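Local coordinates for cytochrome c-552/4 domain-containing protein (Ignicoccus hospitalis KIN4/I, PDB 4QO5), which is a membrane-associated octaheme cytochrome c that binds heme and calcium and probably takes part in electron transfer, at residues Ala36-Leu39 / Lys40-Met43; His45-Pro48 / Ala49-Trp52; Leu460-Glu463 / Tyr464-Leu468; Lys467-Val470 / Glu471-Phe475. All blocks are in the same frame, centred on the assembly; numbering follows the deposited sequence.

Interaction 1 of 4, residues Ala36-Leu39 / Lys40-Met43; sequences ADWL and KSKM. With HEC (heme c), chain D.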
loop_
_atom_site.group_PDB
_atom_site.type_symbol
_atom_site.label_atom_id
_atom_site.label_comp_id
_atom_site.label_asym_id
_atom_site.label_seq_id
_atom_site.Cartn_x
_atom_site.Cartn_y
_atom_site.Cartn_z
ATOM N N ALA A 36 18.206 25.223 2.376
ATOM C CA ALA A 36 16.820 25.433 1.951
ATOM C C ALA A 36 15.827 24.851 2.964
ATOM O O ALA A 36 14.823 25.467 3.284
ATOM C CB ALA A 36 16.583 24.833 0.575
ATOM N N ASP A 37 16.133 23.665 3.474
ATOM C CA ASP A 37 15.276 22.959 4.413
ATOM C C ASP A 37 15.192 23.739 5.741
ATOM O O ASP A 37 14.114 23.986 6.269
ATOM C CB ASP A 37 15.889 21.581 4.636
ATOM C CG ASP A 37 14.880 20.537 5.033
ATOM O OD1 ASP A 37 13.667 20.725 4.781
ATOM O OD2 ASP A 37 15.318 19.501 5.576
ATOM N N TRP A 38 16.347 24.159 6.249
ATOM C CA TRP A 38 16.412 24.996 7.450
ATOM C C TRP A 38 15.645 26.310 7.286
ATOM O O TRP A 38 14.954 26.753 8.209
ATOM C CB TRP A 38 17.878 25.284 7.802
ATOM C CG TRP A 38 18.028 26.265 8.941
ATOM C CD1 TRP A 38 17.870 26.001 10.278
ATOM C CD2 TRP A 38 18.341 27.667 8.843
ATOM N NE1 TRP A 38 18.073 27.150 11.013
ATOM C CE2 TRP A 38 18.357 28.184 10.160
ATOM C CE3 TRP A 38 18.599 28.533 7.774
ATOM C CZ2 TRP A 38 18.627 29.528 10.437
ATOM C CZ3 TRP A 38 18.872 29.868 8.051
ATOM C CH2 TRP A 38 18.884 30.351 9.371
ATOM N N LEU A 39 15.753 26.924 6.110
ATOM C CA LEU A 39 15.013 28.160 5.816
ATOM C C LEU A 39 13.489 27.988 5.955
ATOM O O LEU A 39 12.761 28.971 6.156
ATOM C CB LEU A 39 15.347 28.657 4.395
ATOM C CG LEU A 39 16.700 29.350 4.219
ATOM C CD1 LEU A 39 17.003 29.530 2.729
ATOM C CD2 LEU A 39 16.695 30.697 4.915
ATOM N N LYS A 40 13.006 26.750 5.845
ATOM C CA LYS A 40 11.559 26.497 5.923
ATOM C C LYS A 40 11.100 26.302 7.356
ATOM O O LYS A 40 9.894 26.255 7.631
ATOM C CB LYS A 40 11.156 25.264 5.106
ATOM C CG LYS A 40 11.418 25.373 3.612
ATOM C CD LYS A 40 10.750 24.218 2.872
ATOM C CE LYS A 40 11.548 23.778 1.646
ATOM N NZ LYS A 40 11.593 24.793 0.553
ATOM N N SER A 41 12.050 26.159 8.272
ATOM C CA SER A 41 11.701 25.934 9.682
ATOM C C SER A 41 11.245 27.194 10.399
ATOM O O SER A 41 11.751 28.294 10.165
ATOM C CB SER A 41 12.863 25.314 10.469
ATOM O OG SER A 41 13.901 26.245 10.672
ATOM N N LYS A 42 10.278 27.024 11.298
ATOM C CA LYS A 42 9.873 28.127 12.153
ATOM C C LYS A 42 11.068 28.634 12.960
ATOM O O LYS A 42 11.192 29.823 13.222
ATOM C CB LYS A 42 8.750 27.669 13.080
ATOM C CG LYS A 42 8.049 28.779 13.833
ATOM C CD LYS A 42 6.763 28.206 14.456
ATOM C CE LYS A 42 5.795 29.286 14.876
ATOM N NZ LYS A 42 4.609 28.697 15.580
ATOM N N MET A 43 11.964 27.724 13.321
ATOM C CA MET A 43 13.138 28.089 14.118
ATOM C C MET A 43 14.117 29.062 13.452
ATOM O O MET A 43 14.866 29.753 14.133
ATOM C CB MET A 43 13.871 26.827 14.560
ATOM C CG MET A 43 13.267 26.285 15.833
ATOM S SD MET A 43 14.060 24.817 16.490
ATOM C CE MET A 43 13.531 23.573 15.329
HETATM FE FE HEC D . 13.002 24.251 18.572
HETATM C CHA HEC D . 10.091 25.691 17.495
HETATM C CHB HEC D . 11.789 21.165 17.697
HETATM C CHC HEC D . 16.003 22.936 19.276
HETATM C CHD HEC D . 14.071 27.242 19.870
HETATM N NA HEC D . 11.280 23.563 17.727
HETATM C C1A HEC D . 10.196 24.330 17.354
HETATM C C2A HEC D . 9.208 23.468 16.744
HETATM C C3A HEC D . 9.690 22.214 16.812
HETATM C C4A HEC D . 10.994 22.253 17.431
HETATM C CMA HEC D . 9.010 20.919 16.317
HETATM C CAA HEC D . 7.830 23.944 16.186
HETATM C CBA HEC D . 7.961 24.058 14.663
HETATM C CGA HEC D . 6.619 24.323 14.019
HETATM O O1A HEC D . 5.664 24.797 14.688
HETATM O O2A HEC D . 6.514 24.056 12.797
HETATM N NB HEC D . 13.661 22.448 18.547
HETATM C C1B HEC D . 13.091 21.290 18.072
HETATM C C2B HEC D . 14.068 20.253 18.027
HETATM C C3B HEC D . 15.240 20.812 18.415
HETATM C C4B HEC D . 15.007 22.164 18.754
HETATM C CMB HEC D . 13.729 18.831 17.535
HETATM C CAB HEC D . 16.691 20.347 18.511
HETATM C CBB HEC D . 17.063 19.362 17.344
HETATM N NC HEC D . 14.695 24.920 19.468
HETATM C C1C HEC D . 15.865 24.245 19.631
HETATM C C2C HEC D . 16.773 25.039 20.446
HETATM C C3C HEC D . 16.317 26.307 20.300
HETATM C C4C HEC D . 14.942 26.201 19.877
HETATM C CMC HEC D . 18.269 24.624 20.490
HETATM C CAC HEC D . 16.838 27.699 20.779
HETATM C CBC HEC D . 18.366 27.914 20.867
HETATM N ND HEC D . 12.239 26.124 18.673
HETATM C C1D HEC D . 12.857 27.228 19.231
HETATM C C2D HEC D . 12.053 28.396 19.043
HETATM C C3D HEC D . 10.808 27.929 18.317
HETATM C C4D HEC D . 10.986 26.502 18.138
HETATM C CMD HEC D . 12.357 29.841 19.490
HETATM C CAD HEC D . 9.637 28.841 17.903
HETATM C CBD HEC D . 8.595 28.727 19.018
HETATM C CGD HEC D . 7.444 29.682 18.823
HETATM O O1D HEC D . 6.523 29.721 19.703
HETATM O O2D HEC D . 7.451 30.402 17.795
HETATM O O HOH W 1 13.594 27.219 1.362
#
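Ser41 turns its hydroxyl back onto the carbonyl of Trp38, a clasp in the turn that follows helix 32-39 and leads to a heme ligand. With chi1 at 71°, OG sits between the backbone N and the carbonyl carbon of its own residue, which brings Ser41 OG to 2.7 Å from Trp38 O, in the carbonyl plane. Ser41 N donates to the same oxygen from well above that plane, at 3.0 Å from Trp38 O, giving the acceptor two distinct directions of approach. The Trp38 side chain leaves the backbone pointing away from 40-43, yet Trp38 CD1 is 4.0 Å from Ser41 OG, met obliquely, while its NE1 is engaged by the carbonyl of Val77. Lys40 folds the other way: its chain, bent at the last two torsions, runs back past the helix end, Lys40 CG lying 3.4 Å from Ala36 O. One water, 2.9 Å from Ala36 O and 3.2 Å from Lys40 NZ, bridges the ammonium to that carbonyl. Beyond the turn Met43 reaches the heme, Met43 SD 2.4 Å from the heme iron, and His114 is the second axial ligand. Carbonyls near the helix C-terminus are thus met by a hydroxyl, an amide and, through water, a lysine, whose positive charge probably suits the negative end of the helix dipole; thioether ligation would be expected to raise the potential of this heme.

Interaction 2 of 4, residues His45-Pro48 / Ala49-Trp52; sequences HVTP and AEAW. With HEC (heme c), chain D.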
loop_
_atom_site.group_PDB
_atom_site.type_symbol
_atom_site.label_atom_id
_atom_site.label_comp_id
_atom_site.label_asym_id
_atom_site.label_seq_id
_atom_site.Cartn_x
_atom_site.Cartn_y
_atom_site.Cartn_z
ATOM N N HIS A 45 13.249 31.662 11.958
ATOM C CA HIS A 45 12.578 32.969 11.879
ATOM C C HIS A 45 12.084 33.515 13.219
ATOM O O HIS A 45 11.522 34.606 13.281
ATOM C CB HIS A 45 11.404 32.869 10.907
ATOM C CG HIS A 45 11.815 32.365 9.565
ATOM N ND1 HIS A 45 12.311 33.197 8.585
ATOM C CD2 HIS A 45 11.874 31.109 9.062
ATOM C CE1 HIS A 45 12.635 32.479 7.524
ATOM N NE2 HIS A 45 12.381 31.209 7.788
ATOM N N VAL A 46 12.296 32.760 14.285
ATOM C CA VAL A 46 11.813 33.161 15.605
ATOM C C VAL A 46 12.935 32.999 16.633
ATOM O O VAL A 46 13.602 31.966 16.667
ATOM C CB VAL A 46 10.625 32.297 16.058
ATOM C CG1 VAL A 46 10.081 32.781 17.429
ATOM C CG2 VAL A 46 9.498 32.293 14.997
ATOM N N THR A 47 13.138 34.008 17.473
ATOM C CA THR A 47 14.108 33.886 18.569
ATOM C C THR A 47 13.388 33.366 19.826
ATOM O O THR A 47 12.165 33.494 19.940
ATOM C CB THR A 47 14.752 35.235 18.913
ATOM O OG1 THR A 47 13.806 36.051 19.618
ATOM C CG2 THR A 47 15.226 35.955 17.675
ATOM N N PRO A 48 14.134 32.739 20.751
ATOM C CA PRO A 48 13.530 32.295 22.014
ATOM C C PRO A 48 12.857 33.431 22.776
ATOM O O PRO A 48 11.772 33.234 23.335
ATOM C CB PRO A 48 14.732 31.748 22.788
ATOM C CG PRO A 48 15.608 31.184 21.685
ATOM C CD PRO A 48 15.508 32.217 20.593
ATOM N N ALA A 49 13.465 34.614 22.775
ATOM C CA ALA A 49 12.853 35.763 23.441
ATOM C C ALA A 49 11.520 36.176 22.791
ATOM O O ALA A 49 10.583 36.572 23.487
ATOM C CB ALA A 49 13.821 36.936 23.481
ATOM N N GLU A 50 11.445 36.083 21.464
ATOM C CA GLU A 50 10.194 36.346 20.746
ATOM C C GLU A 50 9.133 35.292 21.028
ATOM O O GLU A 50 7.954 35.619 21.198
ATOM C CB GLU A 50 10.450 36.446 19.232
ATOM C CG GLU A 50 11.188 37.732 18.862
ATOM C CD GLU A 50 11.763 37.739 17.449
ATOM O OE1 GLU A 50 12.253 38.818 17.047
ATOM O OE2 GLU A 50 11.738 36.687 16.755
ATOM N N ALA A 51 9.537 34.024 21.062
ATOM C CA ALA A 51 8.582 32.953 21.338
ATOM C C ALA A 51 7.990 33.115 22.733
ATOM O O ALA A 51 6.798 32.883 22.941
ATOM C CB ALA A 51 9.232 31.604 21.196
ATOM N N TRP A 52 8.817 33.526 23.688
ATOM C CA TRP A 52 8.320 33.734 25.050
ATOM C C TRP A 52 7.314 34.887 25.207
ATOM O O TRP A 52 6.629 34.975 26.227
ATOM C CB TRP A 52 9.466 33.826 26.080
ATOM C CG TRP A 52 9.795 32.464 26.617
ATOM C CD1 TRP A 52 10.859 31.679 26.280
ATOM C CD2 TRP A 52 9.010 31.706 27.541
ATOM N NE1 TRP A 52 10.794 30.484 26.954
ATOM C CE2 TRP A 52 9.662 30.475 27.729
ATOM C CE3 TRP A 52 7.812 31.949 28.223
ATOM C CZ2 TRP A 52 9.163 29.492 28.577
ATOM C CZ3 TRP A 52 7.316 30.971 29.067
ATOM C CH2 TRP A 52 7.992 29.757 29.239
HETATM FE FE HEC D . 13.002 24.251 18.572
HETATM C CHA HEC D . 10.091 25.691 17.495
HETATM C CHB HEC D . 11.789 21.165 17.697
HETATM C CHC HEC D . 16.003 22.936 19.276
HETATM C CHD HEC D . 14.071 27.242 19.870
HETATM N NA HEC D . 11.280 23.563 17.727
HETATM C C1A HEC D . 10.196 24.330 17.354
HETATM C C2A HEC D . 9.208 23.468 16.744
HETATM C C3A HEC D . 9.690 22.214 16.812
HETATM C C4A HEC D . 10.994 22.253 17.431
HETATM C CMA HEC D . 9.010 20.919 16.317
HETATM C CAA HEC D . 7.830 23.944 16.186
HETATM C CBA HEC D . 7.961 24.058 14.663
HETATM C CGA HEC D . 6.619 24.323 14.019
HETATM O O1A HEC D . 5.664 24.797 14.688
HETATM O O2A HEC D . 6.514 24.056 12.797
HETATM N NB HEC D . 13.661 22.448 18.547
HETATM C C1B HEC D . 13.091 21.290 18.072
HETATM C C2B HEC D . 14.068 20.253 18.027
HETATM C C3B HEC D . 15.240 20.812 18.415
HETATM C C4B HEC D . 15.007 22.164 18.754
HETATM C CMB HEC D . 13.729 18.831 17.535
HETATM C CAB HEC D . 16.691 20.347 18.511
HETATM C CBB HEC D . 17.063 19.362 17.344
HETATM N NC HEC D . 14.695 24.920 19.468
HETATM C C1C HEC D . 15.865 24.245 19.631
HETATM C C2C HEC D . 16.773 25.039 20.446
HETATM C C3C HEC D . 16.317 26.307 20.300
HETATM C C4C HEC D . 14.942 26.201 19.877
HETATM C CMC HEC D . 18.269 24.624 20.490
HETATM C CAC HEC D . 16.838 27.699 20.779
HETATM C CBC HEC D . 18.366 27.914 20.867
HETATM N ND HEC D . 12.239 26.124 18.673
HETATM C C1D HEC D . 12.857 27.228 19.231
HETATM C C2D HEC D . 12.053 28.396 19.043
HETATM C C3D HEC D . 10.808 27.929 18.317
HETATM C C4D HEC D . 10.986 26.502 18.138
HETATM C CMD HEC D . 12.357 29.841 19.490
HETATM C CAD HEC D . 9.637 28.841 17.903
HETATM C CBD HEC D . 8.595 28.727 19.018
HETATM C CGD HEC D . 7.444 29.682 18.823
HETATM O O1D HEC D . 6.523 29.721 19.703
HETATM O O2D HEC D . 7.451 30.402 17.795
HETATM O O HOH W 2 13.576 37.017 14.445
#
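His45 turns its carbonyl toward the carboxylate of Glu50, and a water joins His45 O, by a weak bond, to Glu50 OE2; its imidazole NE2 is bonded back to Leu39 O. Val46 follows with one methyl branch doing the touching, Val46 CG1 standing 4.0 Å from Ala51 CB and 3.6 Å from heme O2D, so this valine packs against both the short helix and a propionate. At Thr47 the chain enters helix 48-51 through a capping box, the reciprocal bonding of an N-cap residue with the residue three positions on. The evidence is a pair of bonds: Glu50 N donates to Thr47 OG1 over 3.0 Å, and Thr47 N donates to Glu50 OE2 over 3.1 Å, the latter nearly straight at 169° but meeting OE2 from above the carboxylate plane. A chi1 of 74° aims the threonine hydroxyl at Glu50 N, and the extended glutamate chain crosses the threonine side chain at a slant. Pro48, first residue of the helix, sets its ring against the heme, Pro48 CG 3.8 Å from heme CAC, and its carbonyl accepts from Trp52 N. Pro48 O also lies at the indole edge, 3.5 Å from Trp52 CD1, while Trp52 NE1 is held by Thr63 O.

Interaction 3 of 4, residues Leu460-Glu463 / Tyr464-Leu468; sequences LFDE and YIEKL. With CA (calcium ion), chain J.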
loop_
_atom_site.group_PDB
_atom_site.type_symbol
_atom_site.label_atom_id
_atom_site.label_comp_id
_atom_site.label_asym_id
_atom_site.label_seq_id
_atom_site.Cartn_x
_atom_site.Cartn_y
_atom_site.Cartn_z
ATOM N N LEU A 460 13.016 -20.744 20.625
ATOM C CA LEU A 460 11.576 -20.529 20.692
ATOM C C LEU A 460 11.020 -20.107 19.343
ATOM O O LEU A 460 9.831 -20.275 19.092
ATOM C CB LEU A 460 11.240 -19.438 21.707
ATOM C CG LEU A 460 11.531 -19.760 23.170
ATOM C CD1 LEU A 460 11.544 -18.479 23.993
ATOM C CD2 LEU A 460 10.462 -20.728 23.679
ATOM N N PHE A 461 11.889 -19.567 18.483
ATOM C CA PHE A 461 11.446 -18.803 17.326
ATOM C C PHE A 461 12.151 -19.200 16.033
ATOM O O PHE A 461 12.021 -18.499 15.030
ATOM C CB PHE A 461 11.724 -17.304 17.530
ATOM C CG PHE A 461 11.197 -16.746 18.820
ATOM C CD1 PHE A 461 9.832 -16.704 19.069
ATOM C CD2 PHE A 461 12.066 -16.225 19.765
ATOM C CE1 PHE A 461 9.351 -16.181 20.251
ATOM C CE2 PHE A 461 11.598 -15.704 20.941
ATOM C CZ PHE A 461 10.236 -15.674 21.187
ATOM N N ASP A 462 12.891 -20.305 16.052
ATOM C CA ASP A 462 13.826 -20.584 14.965
ATOM C C ASP A 462 13.351 -21.600 13.931
ATOM O O ASP A 462 14.058 -21.877 12.964
ATOM C CB ASP A 462 15.209 -20.977 15.515
ATOM C CG ASP A 462 15.176 -22.236 16.365
ATOM O OD1 ASP A 462 14.077 -22.768 16.609
ATOM O OD2 ASP A 462 16.261 -22.673 16.821
ATOM N N GLU A 463 12.157 -22.147 14.122
ATOM C CA GLU A 463 11.623 -23.108 13.169
ATOM C C GLU A 463 10.286 -22.648 12.591
ATOM O O GLU A 463 9.631 -21.769 13.142
ATOM C CB GLU A 463 11.475 -24.491 13.805
ATOM C CG GLU A 463 12.774 -25.116 14.240
ATOM C CD GLU A 463 12.548 -26.327 15.134
ATOM O OE1 GLU A 463 12.413 -27.446 14.597
ATOM O OE2 GLU A 463 12.497 -26.154 16.370
ATOM N N TYR A 464 9.900 -23.252 11.475
ATOM C CA TYR A 464 8.740 -22.797 10.711
ATOM C C TYR A 464 7.431 -22.775 11.504
ATOM O O TYR A 464 6.741 -21.761 11.517
ATOM C CB TYR A 464 8.583 -23.611 9.420
ATOM C CG TYR A 464 7.465 -23.115 8.533
ATOM C CD1 TYR A 464 7.533 -21.861 7.938
ATOM C CD2 TYR A 464 6.333 -23.888 8.306
ATOM C CE1 TYR A 464 6.511 -21.394 7.136
ATOM C CE2 TYR A 464 5.304 -23.426 7.504
ATOM C CZ TYR A 464 5.403 -22.176 6.920
ATOM O OH TYR A 464 4.398 -21.704 6.107
ATOM N N ILE A 465 7.081 -23.872 12.166
ATOM C CA ILE A 465 5.837 -23.879 12.944
ATOM C C ILE A 465 5.875 -22.862 14.096
ATOM O O ILE A 465 4.841 -22.322 14.492
ATOM C CB ILE A 465 5.453 -25.290 13.466
ATOM C CG1 ILE A 465 3.985 -25.295 13.927
ATOM C CG2 ILE A 465 6.397 -25.743 14.574
ATOM C CD1 ILE A 465 3.372 -26.661 14.087
ATOM N N GLU A 466 7.072 -22.579 14.612
ATOM C CA GLU A 466 7.218 -21.583 15.670
ATOM C C GLU A 466 6.968 -20.181 15.103
ATOM O O GLU A 466 6.371 -19.326 15.754
ATOM C CB GLU A 466 8.606 -21.698 16.321
ATOM C CG GLU A 466 8.780 -23.012 17.093
ATOM C CD GLU A 466 10.228 -23.412 17.346
ATOM O OE1 GLU A 466 11.148 -22.807 16.753
ATOM O OE2 GLU A 466 10.436 -24.358 18.135
ATOM N N LYS A 467 7.391 -19.955 13.865
ATOM C CA LYS A 467 7.148 -18.664 13.233
ATOM C C LYS A 467 5.664 -18.474 12.901
ATOM O O LYS A 467 5.158 -17.350 12.902
ATOM C CB LYS A 467 8.038 -18.497 11.994
ATOM C CG LYS A 467 9.541 -18.331 12.355
ATOM C CD LYS A 467 10.399 -18.467 11.105
ATOM C CE LYS A 467 11.848 -18.808 11.431
ATOM N NZ LYS A 467 12.493 -17.744 12.239
ATOM N N LEU A 468 4.970 -19.569 12.615
ATOM C CA LEU A 468 3.524 -19.503 12.416
ATOM C C LEU A 468 2.854 -19.059 13.710
ATOM O O LEU A 468 1.946 -18.235 13.701
ATOM C CB LEU A 468 2.974 -20.856 11.964
ATOM C CG LEU A 468 3.413 -21.311 10.568
ATOM C CD1 LEU A 468 2.760 -22.646 10.228
ATOM C CD2 LEU A 468 3.046 -20.259 9.531
HETATM CA CA CA J . 12.797 -24.288 17.937
HETATM O O HOH W 3 15.075 -24.959 18.013
#
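Glu466 reaches back from the first turn of helix 464-485 to the loop before it, where a calcium site is built over the helix N-terminus with Glu463 at the N-cap. Glu466 CB lies 3.3 Å from Leu460 O, a buried oxygen with no hydrogen-bond partner in the model, and CG continues past the same carbonyl. At CD the carboxylate opens onto the ion in bidentate fashion, Glu466 OE1 2.5 Å and OE2 2.4 Å from the calcium. Glu466 OE1 also accepts from Glu463 N at 2.9 Å, on the anti side and 31° out of the carboxylate plane; OE2 is bonded in addition to Trp445 NE1. Asp462 lies alongside, its carboxylate plane only 11° from that of Glu466, whereas the carboxylate of Glu463 stands perpendicular. The carbonyls of His451 and Thr459, with a water, complete the site, and the ion probably offsets the repulsion of the three acids. Lys467 bends at its last torsion, chi4 -62°, to place Lys467 NZ 2.9 Å from Phe461 O, in the carbonyl plane. A methionine in its place would probably leave that carbonyl without its ammonium donor and the loop less firmly fastened to the helix. The calcium is gripped from the loop by Asp462 OD1 at 2.4 Å and Glu463 OE2 at 2.5 Å.

Interaction 4 of 4, residues Lys467-Val470 / Glu471-Phe475; sequences KLWV and ESWLF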
loop_
_atom_site.group_PDB
_atom_site.type_symbol
_atom_site.label_atom_id
_atom_site.label_comp_id
_atom_site.label_asym_id
_atom_site.label_seq_id
_atom_site.Cartn_x
_atom_site.Cartn_y
_atom_site.Cartn_z
ATOM N N LYS A 467 7.391 -19.955 13.865
ATOM C CA LYS A 467 7.148 -18.664 13.233
ATOM C C LYS A 467 5.664 -18.474 12.901
ATOM O O LYS A 467 5.158 -17.350 12.902
ATOM C CB LYS A 467 8.038 -18.497 11.994
ATOM C CG LYS A 467 9.541 -18.331 12.355
ATOM C CD LYS A 467 10.399 -18.467 11.105
ATOM C CE LYS A 467 11.848 -18.808 11.431
ATOM N NZ LYS A 467 12.493 -17.744 12.239
ATOM N N LEU A 468 4.970 -19.569 12.615
ATOM C CA LEU A 468 3.524 -19.503 12.416
ATOM C C LEU A 468 2.854 -19.059 13.710
ATOM O O LEU A 468 1.946 -18.235 13.701
ATOM C CB LEU A 468 2.974 -20.856 11.964
ATOM C CG LEU A 468 3.413 -21.311 10.568
ATOM C CD1 LEU A 468 2.760 -22.646 10.228
ATOM C CD2 LEU A 468 3.046 -20.259 9.531
ATOM N N TRP A 469 3.320 -19.594 14.833
ATOM C CA TRP A 469 2.798 -19.177 16.124
ATOM C C TRP A 469 3.065 -17.685 16.356
ATOM O O TRP A 469 2.163 -16.945 16.743
ATOM C CB TRP A 469 3.406 -20.031 17.222
ATOM C CG TRP A 469 3.248 -19.472 18.614
ATOM C CD1 TRP A 469 2.080 -19.372 19.348
ATOM C CD2 TRP A 469 4.292 -18.960 19.445
ATOM N NE1 TRP A 469 2.356 -18.817 20.580
ATOM C CE2 TRP A 469 3.702 -18.560 20.664
ATOM C CE3 TRP A 469 5.679 -18.801 19.277
ATOM C CZ2 TRP A 469 4.451 -18.015 21.717
ATOM C CZ3 TRP A 469 6.417 -18.262 20.320
ATOM C CH2 TRP A 469 5.798 -17.877 21.527
ATOM N N VAL A 470 4.296 -17.246 16.103
ATOM C CA VAL A 470 4.638 -15.827 16.225
ATOM C C VAL A 470 3.665 -14.932 15.450
ATOM O O VAL A 470 3.142 -13.958 15.999
ATOM C CB VAL A 470 6.107 -15.531 15.801
ATOM C CG1 VAL A 470 6.349 -14.025 15.722
ATOM C CG2 VAL A 470 7.087 -16.169 16.783
ATOM N N GLU A 471 3.389 -15.287 14.193
ATOM C CA GLU A 471 2.518 -14.475 13.352
ATOM C C GLU A 471 1.099 -14.371 13.906
ATOM O O GLU A 471 0.438 -13.353 13.730
ATOM C CB GLU A 471 2.503 -15.001 11.916
ATOM C CG GLU A 471 3.887 -14.959 11.311
ATOM C CD GLU A 471 3.945 -15.454 9.884
ATOM O OE1 GLU A 471 2.880 -15.712 9.282
ATOM O OE2 GLU A 471 5.076 -15.583 9.368
ATOM N N SER A 472 0.647 -15.419 14.587
ATOM C CA SER A 472 -0.707 -15.429 15.125
ATOM C C SER A 472 -0.917 -14.236 16.056
ATOM O O SER A 472 -1.964 -13.585 16.006
ATOM C CB SER A 472 -1.017 -16.758 15.828
ATOM O OG SER A 472 -0.356 -16.873 17.081
ATOM N N TRP A 473 0.085 -13.920 16.880
ATOM C CA TRP A 473 0.001 -12.711 17.694
ATOM C C TRP A 473 0.637 -11.478 17.056
ATOM O O TRP A 473 -0.020 -10.436 16.946
ATOM C CB TRP A 473 0.502 -12.919 19.139
ATOM C CG TRP A 473 1.760 -13.720 19.305
ATOM C CD1 TRP A 473 1.865 -15.082 19.380
ATOM C CD2 TRP A 473 3.091 -13.205 19.481
ATOM N NE1 TRP A 473 3.184 -15.444 19.562
ATOM C CE2 TRP A 473 3.952 -14.313 19.630
ATOM C CE3 TRP A 473 3.637 -11.919 19.511
ATOM C CZ2 TRP A 473 5.331 -14.173 19.810
ATOM C CZ3 TRP A 473 5.016 -11.779 19.685
ATOM C CH2 TRP A 473 5.842 -12.903 19.832
ATOM N N LEU A 474 1.899 -11.592 16.627
ATOM C CA LEU A 474 2.636 -10.448 16.100
ATOM C C LEU A 474 2.015 -9.805 14.861
ATOM O O LEU A 474 2.127 -8.587 14.663
ATOM C CB LEU A 474 4.093 -10.846 15.793
ATOM C CG LEU A 474 5.048 -9.749 15.347
ATOM C CD1 LEU A 474 5.285 -8.768 16.482
ATOM C CD2 LEU A 474 6.370 -10.361 14.879
ATOM N N PHE A 475 1.396 -10.605 14.008
ATOM C CA PHE A 475 0.775 -10.046 12.805
ATOM C C PHE A 475 -0.748 -9.971 12.943
ATOM O O PHE A 475 -1.336 -8.900 12.851
ATOM C CB PHE A 475 1.094 -10.870 11.547
ATOM C CG PHE A 475 2.552 -10.879 11.144
ATOM C CD1 PHE A 475 3.492 -10.120 11.811
ATOM C CD2 PHE A 475 2.959 -11.664 10.068
ATOM C CE1 PHE A 475 4.825 -10.139 11.419
ATOM C CE2 PHE A 475 4.284 -11.688 9.672
ATOM C CZ PHE A 475 5.215 -10.924 10.354
#
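Two different first torsions bring the indoles of Trp469 and Trp473 together: 164° sends the former ring out with CG opposite the backbone N, and 43° tucks the latter between its own N and carbonyl carbon. The result is a T-shaped pair one turn apart on helix 464-485, with five-membered ring centroids 4.7 Å apart and planes at 71°. The edge of Trp473 points in, Trp473 NE1 standing 3.3 Å above the ring of Trp469 and over its centre. Val470 covers a face of Trp473: Val470 CA lies 4.0 Å from the centroid of the five-membered ring in a CH-pi contact, with Val470 CG2 4.0 Å from Trp473 CZ2. Val470 CG1 runs beside Leu474, 3.8 Å from Leu474 CD2. Ser472 OG, bonded also to Thr437, donates to Trp469 O over 2.5 Å along a lone pair. An alanine at Trp469 is likely to strip the edge of Trp473 of its aromatic platform and leave Thr438, now bonded to NE1, without that partner. Within the wider pi-type turn at 472-475, Leu474 N keeps its bond to Val470 O at 2.7 Å. An indole N-H over a pi face suggests a favourable electrostatic term, added to dispersion, in a buried part of the helix that packs on helix 413-447.

From the N terminus, interaction 1 closes the turn at the end of helix 32-39, and interaction 2 follows in series at the start of helix 48-51. A probable hydrogen bond from His45 NE2 to Leu39 O joins them, and both border the same heme. Far along the chain, interaction 3 secures the calcium-binding loop to the start of helix 464-485, and interaction 4 continues along that helix, overlapping it at Lys467 and Leu468; the Phe461 ring packs on Trp469 and Val470. The two pairs lie on opposite sides of the chain's centre, with interactions 1 and 3 about 48 Å apart between centres. Interactions 1, 3 and 4 also touch the second subunit.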